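Local coordinates for protein beta-L-arabinobiosidase (PDB 5MQR) that probably hydrolyses glycosidic linkages in plant pectin, with an N-terminal beta propeller and a glycoside hydrolase domain in one chain, at residues D42-P47 and N495-S500. Numbering follows the deposited sequence.
With NA (sodium ion), chain I.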
loop_
_atom_site.group_PDB
_atom_site.type_symbol
_atom_site.label_atom_id
_atom_site.label_comp_id
_atom_site.label_asym_id
_atom_site.label_seq_id
_atom_site.Cartn_x
_atom_site.Cartn_y
_atom_site.Cartn_z
ATOM N N ASP A 42 -11.003 -16.024 15.459
ATOM C CA ASP A 42 -10.139 -15.274 14.534
ATOM C C ASP A 42 -9.078 -14.444 15.251
ATOM O O ASP A 42 -8.349 -13.709 14.612
ATOM C CB ASP A 42 -10.959 -14.422 13.520
ATOM C CG ASP A 42 -11.705 -13.232 14.156
ATOM O OD1 ASP A 42 -11.581 -12.966 15.367
ATOM O OD2 ASP A 42 -12.454 -12.556 13.423
ATOM N N GLY A 43 -8.971 -14.572 16.574
ATOM C CA GLY A 43 -8.027 -13.766 17.380
ATOM C C GLY A 43 -8.252 -12.249 17.460
ATOM O O GLY A 43 -7.418 -11.537 18.008
ATOM N N GLN A 44 -9.381 -11.774 16.932
ATOM C CA GLN A 44 -9.610 -10.373 16.618
ATOM C C GLN A 44 -8.600 -9.828 15.620
ATOM O O GLN A 44 -8.399 -8.643 15.579
ATOM C CB GLN A 44 -9.654 -9.487 17.869
ATOM C CG GLN A 44 -10.703 -9.912 18.858
ATOM C CD GLN A 44 -10.859 -8.907 19.992
ATOM O OE1 GLN A 44 -10.271 -9.066 21.049
ATOM N NE2 GLN A 44 -11.662 -7.871 19.772
ATOM N N LEU A 45 -8.012 -10.697 14.790
ATOM C CA LEU A 45 -7.106 -10.293 13.724
ATOM C C LEU A 45 -7.884 -10.015 12.452
ATOM O O LEU A 45 -8.723 -10.815 12.051
ATOM C CB LEU A 45 -6.103 -11.392 13.442
ATOM C CG LEU A 45 -5.232 -11.848 14.609
ATOM C CD1 LEU A 45 -4.321 -12.956 14.132
ATOM C CD2 LEU A 45 -4.411 -10.697 15.200
ATOM N N SER A 46 -7.618 -8.868 11.838
ATOM C CA SER A 46 -8.157 -8.546 10.546
ATOM C C SER A 46 -7.344 -9.308 9.515
ATOM O O SER A 46 -6.129 -9.450 9.665
ATOM C CB SER A 46 -8.057 -7.041 10.276
ATOM O OG SER A 46 -8.777 -6.685 9.102
ATOM N N PRO A 47 -8.004 -9.827 8.481
ATOM C CA PRO A 47 -7.278 -10.579 7.469
ATOM C C PRO A 47 -6.576 -9.687 6.494
ATOM O O PRO A 47 -6.981 -8.552 6.327
ATOM C CB PRO A 47 -8.381 -11.358 6.748
ATOM C CG PRO A 47 -9.576 -10.462 6.857
ATOM C CD PRO A 47 -9.455 -9.818 8.222
ATOM N N ASN A 495 -11.168 -5.154 14.785
ATOM C CA ASN A 495 -11.106 -6.124 15.869
ATOM C C ASN A 495 -12.260 -7.126 15.882
ATOM O O ASN A 495 -12.570 -7.719 16.931
ATOM C CB ASN A 495 -10.986 -5.380 17.199
ATOM C CG ASN A 495 -9.680 -4.591 17.303
ATOM O OD1 ASN A 495 -8.598 -5.050 16.903
ATOM N ND2 ASN A 495 -9.787 -3.399 17.776
ATOM N N SER A 496 -12.876 -7.307 14.711
ATOM C CA SER A 496 -14.035 -8.171 14.534
ATOM C C SER A 496 -15.238 -7.788 15.384
ATOM O O SER A 496 -16.058 -8.641 15.690
ATOM C CB SER A 496 -13.650 -9.646 14.782
ATOM O OG SER A 496 -12.441 -9.999 14.097
ATOM N N ILE A 497 -15.359 -6.523 15.776
ATOM C CA ILE A 497 -16.599 -6.055 16.382
ATOM C C ILE A 497 -17.559 -5.805 15.222
ATOM O O ILE A 497 -17.224 -5.083 14.274
ATOM C CB ILE A 497 -16.441 -4.754 17.205
ATOM C CG1 ILE A 497 -15.326 -4.865 18.255
ATOM C CG2 ILE A 497 -17.777 -4.373 17.833
ATOM C CD1 ILE A 497 -15.360 -6.159 19.026
ATOM N N ALA A 498 -18.730 -6.439 15.278
ATOM C CA ALA A 498 -19.790 -6.160 14.313
ATOM C C ALA A 498 -20.634 -5.065 14.930
ATOM O O ALA A 498 -21.172 -5.224 16.050
ATOM C CB ALA A 498 -20.640 -7.400 14.029
ATOM N N CYS A 499 -20.750 -3.951 14.215
ATOM C CA CYS A 499 -21.604 -2.869 14.683
ATOM C C CYS A 499 -23.088 -3.087 14.378
ATOM O O CYS A 499 -23.975 -2.571 15.073
ATOM C CB CYS A 499 -21.108 -1.530 14.114
ATOM S SG CYS A 499 -21.169 -1.406 12.332
ATOM N N SER A 500 -23.361 -3.853 13.336
ATOM C CA SER A 500 -24.730 -4.209 13.004
ATOM C C SER A 500 -24.742 -5.517 12.256
ATOM O O SER A 500 -23.708 -5.970 11.775
ATOM C CB SER A 500 -25.381 -3.113 12.146
ATOM O OG SER A 500 -26.792 -3.221 12.212
HETATM NA NA NA I . -7.376 -6.369 15.102
HETATM O O HOH W 1 -6.382 -6.713 13.293
HETATM O O HOH W 2 -6.109 -7.014 16.914
HETATM O O HOH W 3 -6.310 -4.163 15.712
#
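Gln-44 and Asn-495 meet at a sodium ion that joins a type I' beta turn, Asp-42 to Leu-45, to the loop between strands 487-492 and 498-504. The metal thus ties the turn leading into strand 52-57 to the loop before strand 498-504, two strands of one mixed sheet. Gln-44 O and Asn-495 OD1 each lie 2.5 Å from the sodium; Glu-494 O and three waters complete six oxygen ligands, and one of the waters also accepts from Ser-46 N. Asparagine suits this site because its neutral amide oxygen is a good hard ligand for sodium.

Gln-44 suits its place because its long side chain curls past the Asn-495 carbonyl oxygen. CB and CG each pass 3.5 Å from Asn-495 O, and CD lies a little farther off. With CG anti to the carbonyl carbon (chi1 -58°) and the chain extended beyond it, NE2 arrives in the carbonyl plane and donates to a lone pair of Asn-495 O at 3.0 Å, nearly straight at 164°. NE2 also touches Ile-497 CD1, while OE1 accepts from Asn-37 ND2, so both ends of the amide are held. Glycine fits at Gly-43, where phi is positive and a CB would crowd Leu-45.

Asp-42 uses both carboxylate oxygens: OD1 closes an Asx turn by accepting from Gln-44 N, and OD2 accepts from Ser-496 OG. An alanine here would remove both acceptors and would probably leave the Ser-496 hydroxyl without this mate and the turn less firmly set. Ser-496, whose CB is directed toward the turn, places OG 2.6 Å from Asp-42 OD2, on its syn side but 33° out of the carboxylate plane.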